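4-oxalocrotonate decarboxylase NahK (Pseudomonas putida, PDB 5D2K) catalyses the metal-assisted decarboxylation of (3E)-2-oxohex-3-enedioate to 2-oxopent-4-enoate and carbon dioxide, a step in the bacterial breakdown of naphthalene. Local coordinates at residues A[63-68]-A[88-93]; A[112-117]-A[147-152]; A[119-124]-A[233-238]; A[195-200]-A[251-256]. The protein carries 1 engineered substitution. One frame throughout, in Å; residues are numbered along the deposited sequence.

Contact 1: residues A[63-68]-A[88-93]. With EDO (1,2-ethanediol), chain H.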
# COMPACT_ATOMS: atom_id res chain seq x y z
N ASN A 63 11.67 3.69 -14.11
CA ASN A 63 11.42 3.48 -12.68
C ASN A 63 11.63 2.03 -12.29
O ASN A 63 11.19 1.11 -13.00
CB ASN A 63 9.98 3.84 -12.26
CG ASN A 63 9.57 5.26 -12.57
OD1 ASN A 63 8.38 5.58 -12.44
ND2 ASN A 63 10.50 6.13 -12.97
N LYS A 64 12.29 1.79 -11.15
CA LYS A 64 12.31 0.45 -10.58
C LYS A 64 11.07 0.24 -9.72
O LYS A 64 10.62 1.17 -9.05
CB LYS A 64 13.58 0.24 -9.75
CG LYS A 64 14.88 0.35 -10.56
CD LYS A 64 14.92 -0.72 -11.66
CE LYS A 64 16.31 -0.81 -12.28
NZ LYS A 64 16.41 -1.88 -13.31
N ILE A 65 10.52 -0.97 -9.75
CA ILE A 65 9.41 -1.31 -8.88
C ILE A 65 10.03 -1.98 -7.65
O ILE A 65 10.61 -3.07 -7.74
CB ILE A 65 8.39 -2.22 -9.59
CG1 ILE A 65 7.93 -1.59 -10.91
CG2 ILE A 65 7.18 -2.50 -8.68
CD1 ILE A 65 7.34 -0.18 -10.78
N VAL A 66 9.94 -1.31 -6.50
CA VAL A 66 10.72 -1.73 -5.33
C VAL A 66 9.89 -2.49 -4.30
O VAL A 66 10.42 -2.85 -3.25
CB VAL A 66 11.39 -0.54 -4.62
CG1 VAL A 66 12.36 0.16 -5.58
CG2 VAL A 66 10.34 0.45 -4.09
N GLY A 67 8.63 -2.75 -4.62
CA GLY A 67 7.81 -3.57 -3.75
C GLY A 67 6.34 -3.61 -4.10
O GLY A 67 5.92 -3.09 -5.13
N LEU A 68 5.56 -4.25 -3.24
CA LEU A 68 4.11 -4.35 -3.39
C LEU A 68 3.45 -3.95 -2.08
O LEU A 68 4.08 -4.02 -1.03
CB LEU A 68 3.70 -5.79 -3.76
CG LEU A 68 4.26 -6.36 -5.05
CD1 LEU A 68 3.98 -7.87 -5.11
CD2 LEU A 68 3.71 -5.63 -6.27
N TYR A 88 -4.40 -5.07 -3.80
CA TYR A 88 -2.97 -4.81 -3.79
C TYR A 88 -2.63 -3.71 -4.81
O TYR A 88 -3.45 -3.37 -5.66
CB TYR A 88 -2.17 -6.09 -4.08
CG TYR A 88 -2.27 -6.64 -5.49
CD1 TYR A 88 -1.52 -6.11 -6.53
CD2 TYR A 88 -3.12 -7.71 -5.77
CE1 TYR A 88 -1.62 -6.63 -7.82
CE2 TYR A 88 -3.22 -8.24 -7.04
CZ TYR A 88 -2.47 -7.70 -8.07
OH TYR A 88 -2.58 -8.22 -9.34
N GLY A 89 -1.43 -3.17 -4.68
CA GLY A 89 -0.88 -2.24 -5.66
C GLY A 89 0.64 -2.36 -5.62
O GLY A 89 1.18 -3.15 -4.85
N PHE A 90 1.32 -1.59 -6.46
CA PHE A 90 2.78 -1.66 -6.53
C PHE A 90 3.44 -0.39 -5.99
O PHE A 90 2.80 0.66 -5.88
CB PHE A 90 3.24 -1.90 -7.98
CG PHE A 90 2.98 -0.74 -8.90
CD1 PHE A 90 3.89 0.31 -9.00
CD2 PHE A 90 1.81 -0.67 -9.63
CE1 PHE A 90 3.64 1.40 -9.82
CE2 PHE A 90 1.55 0.41 -10.45
CZ PHE A 90 2.47 1.45 -10.55
N LEU A 91 4.73 -0.50 -5.66
CA LEU A 91 5.51 0.62 -5.15
C LEU A 91 6.66 0.97 -6.09
O LEU A 91 7.52 0.12 -6.38
CB LEU A 91 6.05 0.29 -3.75
CG LEU A 91 5.00 -0.12 -2.72
CD1 LEU A 91 5.69 -0.62 -1.46
CD2 LEU A 91 4.08 1.05 -2.39
N ALA A 92 6.67 2.19 -6.60
CA ALA A 92 7.78 2.66 -7.44
C ALA A 92 8.91 3.24 -6.60
O ALA A 92 8.68 3.73 -5.47
CB ALA A 92 7.28 3.69 -8.44
N ASP A 93 10.13 3.23 -7.14
CA ASP A 93 11.27 3.65 -6.34
C ASP A 93 11.16 5.09 -5.81
O ASP A 93 11.51 5.33 -4.65
CB ASP A 93 12.60 3.43 -7.09
CG ASP A 93 12.64 3.98 -8.52
OD1 ASP A 93 11.80 4.81 -8.94
OD2 ASP A 93 13.59 3.57 -9.22
C1 EDO H . -5.97 -9.90 -9.45
O1 EDO H . -4.56 -10.23 -9.37
C2 EDO H . -6.67 -10.13 -8.11
O2 EDO H . -8.09 -10.21 -8.31
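Asp93 and Lys64 meet because the carboxylate of Asp93 is turned in between its own backbone N and carbonyl carbon (chi1 49°), which carries OD2 back over the start of the other segment. Lys64 N donates to Asp93 OD2 at 2.9 Å, reaching the oxygen from above the carboxylate plane rather than within it. The return bond runs from Asp93 N to Lys64 O, also 2.9 Å, so the two residues are tied by one side-chain and one backbone link. Phe90 uses a similar torsion (chi1 68°) to lay its ring beside Ile65, whose CD1 comes obliquely to Phe90 CD1 at 3.9 Å. Further along, on the face that Ile65, Leu68 and Phe90 share, Leu68 CD2 lies 4.1 Å from Phe90 CB. The antiparallel strands do not keep step throughout: Val66 and Gly67 both face Leu91, a classic beta bulge. Val66 N reaches Leu91 O at 2.8 Å, while Leu91 N donates to Gly67 O. Gly67 suits this spot, since a side chain there would probably press against Leu91 CD1. On the outer end Val66 CG1 packs 3.6 Å from Asp93 CB, the two side chains crossing at about a right angle. Helix 44-60 covers Ile65 and Phe90 through Arg55, whereas Leu91 lies on the other face against Phe173 of strand 170-175. Beyond the pairing, Tyr88 stacks on Tyr48, and its OH donates to O1 of an ethanediol molecule, 2.8 Å away near the plane of the ring.

Contact 2: residues A[112-117]-A[147-152]. With MG (magnesium ion), chain C; OOG (2-oxoadipic acid), chain D.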
# COMPACT_ATOMS: atom_id res chain seq x y z
N LYS A 112 -2.75 11.19 3.49
CA LYS A 112 -2.95 10.62 4.81
C LYS A 112 -1.81 9.65 5.10
O LYS A 112 -1.23 9.10 4.16
CB LYS A 112 -4.27 9.86 4.92
CG LYS A 112 -5.53 10.65 4.61
CD LYS A 112 -6.74 9.74 4.77
CE LYS A 112 -8.02 10.40 4.27
NZ LYS A 112 -8.34 11.62 5.06
N ILE A 113 -1.51 9.42 6.37
CA ILE A 113 -0.52 8.40 6.72
C ILE A 113 -1.15 7.21 7.43
O ILE A 113 -2.15 7.35 8.13
CB ILE A 113 0.62 8.94 7.61
CG1 ILE A 113 0.08 9.56 8.90
CG2 ILE A 113 1.49 9.94 6.84
CD1 ILE A 113 1.14 9.69 9.98
N GLU A 114 -0.52 6.05 7.22
CA GLU A 114 -0.91 4.77 7.83
C GLU A 114 0.31 4.12 8.44
O GLU A 114 1.39 4.13 7.84
CB GLU A 114 -1.50 3.80 6.78
CG GLU A 114 -2.59 4.34 5.89
CD GLU A 114 -3.03 3.36 4.81
OE1 GLU A 114 -2.17 2.76 4.12
OE2 GLU A 114 -4.24 3.19 4.62
N ALA A 115 0.16 3.51 9.61
CA ALA A 115 1.27 2.73 10.18
C ALA A 115 1.17 1.26 9.78
O ALA A 115 0.12 0.64 9.91
CB ALA A 115 1.28 2.85 11.69
N GLU A 116 2.27 0.71 9.26
CA GLU A 116 2.28 -0.67 8.76
C GLU A 116 3.53 -1.42 9.17
O GLU A 116 4.50 -0.83 9.64
CB GLU A 116 2.15 -0.71 7.22
CG GLU A 116 1.08 0.25 6.69
CD GLU A 116 0.56 -0.05 5.30
OE1 GLU A 116 0.84 -1.13 4.74
OE2 GLU A 116 -0.17 0.81 4.78
N ILE A 117 3.50 -2.74 9.00
CA ILE A 117 4.72 -3.51 9.12
C ILE A 117 4.97 -4.19 7.77
O ILE A 117 4.06 -4.75 7.14
CB ILE A 117 4.68 -4.52 10.31
CG1 ILE A 117 6.06 -5.16 10.54
CG2 ILE A 117 3.62 -5.57 10.11
CD1 ILE A 117 7.15 -4.16 11.01
N GLU A 147 3.03 4.34 5.49
CA GLU A 147 2.61 4.68 4.14
C GLU A 147 2.01 6.07 4.10
O GLU A 147 1.33 6.47 5.03
CB GLU A 147 1.58 3.70 3.58
CG GLU A 147 1.55 3.78 2.04
CD GLU A 147 0.61 2.79 1.35
OE1 GLU A 147 -0.16 2.08 2.02
OE2 GLU A 147 0.64 2.76 0.10
N VAL A 148 2.28 6.79 3.02
CA VAL A 148 1.50 7.98 2.69
C VAL A 148 0.57 7.59 1.56
O VAL A 148 1.05 7.26 0.47
CB VAL A 148 2.38 9.17 2.27
CG1 VAL A 148 1.50 10.42 2.06
CG2 VAL A 148 3.45 9.44 3.32
N ILE A 149 -0.73 7.59 1.82
CA ILE A 149 -1.69 7.31 0.76
C ILE A 149 -2.34 8.60 0.30
O ILE A 149 -2.43 9.57 1.05
CB ILE A 149 -2.78 6.31 1.19
CG1 ILE A 149 -3.47 6.76 2.48
CG2 ILE A 149 -2.19 4.90 1.30
CD1 ILE A 149 -4.73 5.94 2.80
N ASP A 150 -2.76 8.61 -0.96
CA ASP A 150 -3.22 9.84 -1.58
C ASP A 150 -4.07 9.49 -2.79
O ASP A 150 -3.59 9.52 -3.93
CB ASP A 150 -2.02 10.72 -1.96
CG ASP A 150 -2.41 12.14 -2.31
OD1 ASP A 150 -3.38 12.65 -1.73
OD2 ASP A 150 -1.73 12.75 -3.17
N SER A 151 -5.33 9.14 -2.55
CA SER A 151 -6.21 8.77 -3.65
C SER A 151 -6.32 9.89 -4.66
O SER A 151 -6.47 11.06 -4.28
CB SER A 151 -7.60 8.42 -3.11
OG SER A 151 -8.50 8.14 -4.19
N ARG A 152 -6.26 9.55 -5.94
CA ARG A 152 -6.43 10.57 -6.97
C ARG A 152 -7.91 10.89 -7.20
O ARG A 152 -8.23 11.73 -8.03
CB ARG A 152 -5.74 10.12 -8.27
CG ARG A 152 -4.27 10.59 -8.38
CD ARG A 152 -3.38 10.13 -7.19
NE ARG A 152 -3.28 8.67 -7.14
CZ ARG A 152 -2.30 8.00 -6.54
NH1 ARG A 152 -2.31 6.66 -6.56
NH2 ARG A 152 -1.30 8.64 -5.93
MG MG C . -1.40 1.02 3.21
C2 OOG D . -6.54 2.51 -0.26
C3 OOG D . -5.19 2.13 0.30
C4 OOG D . -5.33 1.05 1.36
C6 OOG D . -4.07 0.14 3.45
O4 OOG D . -2.99 -0.04 4.06
O3 OOG D . -5.16 -0.22 3.96
C5 OOG D . -4.04 0.82 2.10
C1 OOG D . -7.07 3.74 0.44
O1 OOG D . -7.26 4.82 -0.19
O2 OOG D . -7.33 3.68 1.67
O5 OOG D . -2.96 1.15 1.66
O HOH W 1 -0.68 -0.81 2.50
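Glu114 and Glu147 face each other across an antiparallel pair and, with Glu116, put three carboxylate oxygens on one magnesium ion. Glu114 OE1 lies 2.1 Å from the magnesium, and Glu116 OE2 and Glu147 OE1 each 2.0 Å; 2-oxoadipate adds O4 and O5, and a water makes six. The metal explains why Glu114 OE1 and Glu147 OE1 can sit only 3.0 Å apart. Glu147 reaches in with CG anti to its backbone N (chi1 -159°) and an extended chain. The oxygens not on the metal are held too: Glu114 OE2 pairs with Lys77, Glu147 OE2 with Lys69, and Glu116 OE1 accepts from the metal-bound water. Both lysines also bond the ligand. Ile149 closes the tight side. Its CD1 touches Glu114 OE2 at 3.3 Å and ligand O2 at 3.6 Å, while CG2 rests near Glu114 OE1; the Ile149 and Glu114 side chains cross at about a right angle. An alanine at Ile149 would remove both of these branch ends and is likely to leave the Glu114 carboxylate and the ligand chain less firmly fixed. At the partly exposed far end the backbone pair stays intact, Lys112 N donating to Ile149 O at 2.9 Å; only the outer part of the Lys112 side chain is loose, leading away beyond the touch of CB on Ile149 CG1. On the opposite face Ile113 CG2 meets Val148 CG2 at 4.1 Å. Strand 112-121 runs beside strand 139-149, which pairs in turn with strand 170-175, while Ile113 and Ala115 pack against strand 253-258.

Contact 3: residues A[119-124]-A[233-238]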
# COMPACT_ATOMS: atom_id res chain seq x y z
N VAL A 119 7.57 -6.67 5.19
CA VAL A 119 8.52 -7.78 5.17
C VAL A 119 9.32 -7.74 3.88
O VAL A 119 8.88 -7.18 2.88
CB VAL A 119 7.82 -9.17 5.29
CG1 VAL A 119 7.07 -9.28 6.61
CG2 VAL A 119 6.89 -9.43 4.10
N VAL A 120 10.52 -8.32 3.93
CA VAL A 120 11.27 -8.61 2.71
C VAL A 120 11.40 -10.12 2.62
O VAL A 120 11.76 -10.76 3.60
CB VAL A 120 12.67 -7.93 2.72
CG1 VAL A 120 13.55 -8.46 1.60
CG2 VAL A 120 12.50 -6.43 2.57
N THR A 121 11.08 -10.69 1.46
CA THR A 121 11.11 -12.14 1.31
C THR A 121 12.48 -12.61 0.84
O THR A 121 13.24 -11.84 0.26
CB THR A 121 10.06 -12.63 0.30
OG1 THR A 121 10.40 -12.20 -1.03
CG2 THR A 121 8.67 -12.11 0.67
N LYS A 122 12.78 -13.89 1.08
CA LYS A 122 14.03 -14.49 0.59
C LYS A 122 13.81 -15.77 -0.23
O LYS A 122 14.77 -16.45 -0.57
CB LYS A 122 15.00 -14.78 1.75
CG LYS A 122 14.43 -15.62 2.88
CD LYS A 122 15.50 -15.87 3.93
CE LYS A 122 14.94 -16.60 5.13
NZ LYS A 122 16.04 -16.93 6.09
N ALA A 123 12.56 -16.08 -0.52
CA ALA A 123 12.20 -17.22 -1.37
C ALA A 123 10.92 -16.90 -2.10
O ALA A 123 10.10 -16.15 -1.57
CB ALA A 123 12.04 -18.48 -0.54
N PRO A 124 10.73 -17.43 -3.31
CA PRO A 124 9.49 -17.11 -4.02
C PRO A 124 8.24 -17.66 -3.34
O PRO A 124 8.28 -18.72 -2.70
CB PRO A 124 9.68 -17.74 -5.40
CG PRO A 124 10.79 -18.71 -5.26
CD PRO A 124 11.62 -18.32 -4.08
N ALA A 233 11.42 -13.90 -4.88
CA ALA A 233 12.34 -13.72 -3.76
C ALA A 233 12.88 -12.30 -3.78
O ALA A 233 13.17 -11.76 -4.86
CB ALA A 233 13.48 -14.72 -3.83
N GLY A 234 13.02 -11.71 -2.60
CA GLY A 234 13.62 -10.40 -2.47
C GLY A 234 12.63 -9.26 -2.58
O GLY A 234 13.03 -8.10 -2.74
N THR A 235 11.34 -9.56 -2.49
CA THR A 235 10.31 -8.54 -2.61
C THR A 235 9.97 -7.89 -1.27
O THR A 235 9.78 -8.57 -0.26
CB THR A 235 9.02 -9.13 -3.22
OG1 THR A 235 9.33 -9.72 -4.50
CG2 THR A 235 7.94 -8.05 -3.42
N PHE A 236 9.90 -6.57 -1.29
CA PHE A 236 9.44 -5.76 -0.15
C PHE A 236 7.92 -5.68 -0.22
O PHE A 236 7.36 -5.31 -1.25
CB PHE A 236 10.09 -4.37 -0.22
CG PHE A 236 9.60 -3.36 0.79
CD1 PHE A 236 10.14 -3.30 2.06
CD2 PHE A 236 8.67 -2.41 0.42
CE1 PHE A 236 9.72 -2.33 2.96
CE2 PHE A 236 8.25 -1.43 1.33
CZ PHE A 236 8.78 -1.41 2.60
N ILE A 237 7.25 -6.06 0.88
CA ILE A 237 5.79 -6.07 0.95
C ILE A 237 5.27 -5.28 2.14
O ILE A 237 5.57 -5.61 3.29
CB ILE A 237 5.22 -7.51 1.07
CG1 ILE A 237 5.79 -8.41 -0.02
CG2 ILE A 237 3.69 -7.50 1.04
CD1 ILE A 237 5.43 -9.88 0.20
N MET A 238 4.45 -4.26 1.88
CA MET A 238 3.77 -3.53 2.95
C MET A 238 2.44 -4.22 3.22
O MET A 238 1.61 -4.30 2.32
CB MET A 238 3.54 -2.07 2.56
CG MET A 238 4.82 -1.31 2.31
SD MET A 238 4.52 0.45 1.98
CE MET A 238 3.51 0.90 3.33
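This antiparallel pairing joins the end of strand 112-121 to the short strand 236-238 in the large mixed sheet of the FAA-hydrolase-type domain, and Thr121 ties down the stretch of chain leading into the shorter strand. Val119 and Ile237 form a hydrogen-bonded pair, with Ile237 N to Val119 O at 2.8 Å and Val119 N to Ile237 O at 3.0 Å. Thr121 N donates to Thr235 O, extending the pairing past the regular strand. Side chains alternate between the two faces. On one, Val119 CG2 lies 4.0 Å from Ile237 CB, and Ile237 CD1 reaches on to Thr121 CG2; Val217 of helix 213-225 covers both Val119 and Ile237. On the other, Phe236 has CG anti to its backbone N (chi1 173°), which brings the ring beside Val120, edge first: CG2 of the valine approaches Phe236 CD1 at 4.0 Å near the ring plane, the two side chains crossing at about a right angle. That ring also meets Phe173, the two planes inclined at about 30°. Towards the surface the strands give way to exposed chain, where Ala233 CB packs against the backbone of Ala123 and lies 4.1 Å from Pro124 CD. Gly234 takes a positive phi of 89° that would jam a CB against the preceding carbonyl oxygen. Thr121 holds this part of the chain with its hydroxyl, set between its own backbone N and carbonyl carbon: OG1 accepts from Thr235 N at 3.2 Å and, more weakly, from Gly234 N at 3.1 Å.

Contact 4: residues A[195-200]-A[251-256]. With EDO (1,2-ethanediol), chain I.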
# COMPACT_ATOMS: atom_id res chain seq x y z
N GLU A 195 1.97 9.03 16.47
CA GLU A 195 1.93 10.37 17.04
C GLU A 195 1.96 11.41 15.92
O GLU A 195 2.69 11.25 14.94
CB GLU A 195 3.09 10.59 18.00
CG GLU A 195 3.11 9.59 19.17
CD GLU A 195 4.30 9.77 20.10
OE1 GLU A 195 5.19 10.59 19.80
OE2 GLU A 195 4.35 9.08 21.14
N LYS A 196 1.17 12.46 16.05
CA LYS A 196 1.20 13.57 15.10
C LYS A 196 1.32 14.85 15.89
O LYS A 196 0.57 15.07 16.84
CB LYS A 196 -0.06 13.58 14.22
CG LYS A 196 -0.22 14.83 13.33
CD LYS A 196 -1.52 14.72 12.52
CE LYS A 196 -1.86 15.99 11.77
NZ LYS A 196 -3.24 15.88 11.19
N ASN A 197 2.30 15.67 15.52
CA ASN A 197 2.51 16.95 16.19
C ASN A 197 2.58 16.78 17.71
O ASN A 197 2.00 17.55 18.48
CB ASN A 197 1.42 17.94 15.77
CG ASN A 197 1.50 18.30 14.29
OD1 ASN A 197 2.58 18.21 13.70
ND2 ASN A 197 0.38 18.70 13.70
N GLY A 198 3.29 15.73 18.12
CA GLY A 198 3.63 15.52 19.52
C GLY A 198 2.61 14.77 20.35
O GLY A 198 2.83 14.56 21.54
N GLU A 199 1.49 14.36 19.76
CA GLU A 199 0.49 13.66 20.55
C GLU A 199 0.00 12.38 19.88
O GLU A 199 -0.06 12.28 18.65
CB GLU A 199 -0.69 14.57 20.85
CG GLU A 199 -1.48 14.99 19.63
CD GLU A 199 -2.92 15.36 19.95
OE1 GLU A 199 -3.27 15.48 21.15
OE2 GLU A 199 -3.71 15.54 19.00
N VAL A 200 -0.37 11.40 20.70
CA VAL A 200 -0.89 10.15 20.19
C VAL A 200 -2.21 10.40 19.46
O VAL A 200 -3.10 11.07 19.98
CB VAL A 200 -1.10 9.12 21.32
CG1 VAL A 200 -1.83 7.88 20.81
CG2 VAL A 200 0.24 8.76 21.94
N GLY A 251 3.93 21.50 7.57
CA GLY A 251 4.20 21.87 8.95
C GLY A 251 4.06 20.73 9.94
O GLY A 251 4.57 20.81 11.07
N ASP A 252 3.37 19.66 9.55
CA ASP A 252 3.19 18.52 10.45
C ASP A 252 4.46 17.69 10.63
O ASP A 252 5.27 17.55 9.71
CB ASP A 252 2.08 17.58 9.95
CG ASP A 252 0.69 18.18 10.06
OD1 ASP A 252 0.50 19.14 10.85
OD2 ASP A 252 -0.21 17.70 9.35
N ASN A 253 4.62 17.12 11.82
CA ASN A 253 5.63 16.09 12.03
C ASN A 253 4.94 14.86 12.58
O ASN A 253 3.95 14.96 13.30
CB ASN A 253 6.74 16.56 12.97
CG ASN A 253 6.25 16.83 14.36
OD1 ASN A 253 6.22 15.93 15.21
ND2 ASN A 253 5.85 18.07 14.61
N ILE A 254 5.44 13.69 12.21
CA ILE A 254 4.87 12.46 12.73
C ILE A 254 5.97 11.55 13.26
O ILE A 254 7.12 11.60 12.81
CB ILE A 254 4.02 11.73 11.65
CG1 ILE A 254 4.87 11.26 10.46
CG2 ILE A 254 2.87 12.63 11.17
CD1 ILE A 254 5.23 9.79 10.51
N THR A 255 5.60 10.75 14.26
CA THR A 255 6.47 9.71 14.76
C THR A 255 5.61 8.49 15.03
O THR A 255 4.62 8.58 15.76
CB THR A 255 7.18 10.11 16.06
OG1 THR A 255 8.07 11.21 15.81
CG2 THR A 255 7.99 8.94 16.62
N VAL A 256 5.98 7.36 14.44
CA VAL A 256 5.26 6.12 14.74
C VAL A 256 6.18 5.17 15.50
O VAL A 256 7.25 4.80 15.03
CB VAL A 256 4.74 5.45 13.46
CG1 VAL A 256 4.00 4.18 13.83
CG2 VAL A 256 3.82 6.39 12.68
C1 EDO I . -7.85 14.89 16.51
O1 EDO I . -8.36 13.70 17.11
C2 EDO I . -6.47 15.20 17.06
O2 EDO I . -6.52 15.17 18.49
O HOH W 2 6.06 12.56 18.20
O HOH W 3 -2.73 18.32 9.59
O HOH W 4 4.68 13.78 16.29
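Asn197 grips the opposite segment with both ends of its amide. ND2 donates to Asp252 OD1 at 2.9 Å in a nearly straight bond (171°), with the acceptor in the amide plane, and it reaches that oxygen from above the carboxylate plane, the amide and carboxylate planes standing 61° apart. OD1 of the same amide accepts from Asn253 N at 3.0 Å, and Asn197 N returns a bond to Asn253 O at 2.9 Å, so three bonds fix the residue. Lys196, extended throughout, crosses Asp252 and places CE 3.4 Å from Asp252 OD2; its NZ makes a long salt bridge to that oxygen, bridged as well by a water that takes a hydrogen bond from the lysine and gives one to the aspartate. An alanine at Asp252 would remove the carboxylate and would probably leave the Asn197 amide nitrogen without its acceptor and the lysine without its counter-charge in this contact. The second shell steadies both groups: Asp252 OD2 accepts from Ala249 N, and Lys196 NZ donates to Pro247 O. The backbone carries Asn197 in a type I' turn from Lys196 to Glu199, a two-residue hairpin turn whose central positions, Asn197 and Gly198, both need positive phi, which asparagine and glycine adopt readily. Behind the turn Glu195 and Thr255 pair regularly, with Glu195 N to Thr255 O at 2.8 Å, and Glu195 OE2 forms a salt bridge with Arg257. Strand 253-258 is flanked by strand 191-196 and strand 263-268 in the five-stranded sheet, while Ile254 turns inward onto Ile113 of strand 112-121.

How the contacts relate
Contact 2 holds the magnesium and 2-oxoadipate. Contacts 3 and 4 touch it; contact 1 comes within about 5 Å of it (nearest atoms). Contacts 1 and 3 are neighbours in the same large sheet: Leu68 N lies 2.9 Å from Phe236 O, and Leu68 O lies the same distance from Met238 N. Met238 links contact 3 to the metal site, its CE packing 3.4 Å from Glu147 CB, and its SD also touches Leu91 CD1 of contact 1 at 3.8 Å. Contacts 2 and 3 share strand 112-121. Contact 4 belongs to the second sheet and packs on the face of contact 2 that carries Ile113, Ile254 CG2 lying 3.6 Å from Ile113 CD1; the Ile254 side chain is about 13 Å from the magnesium.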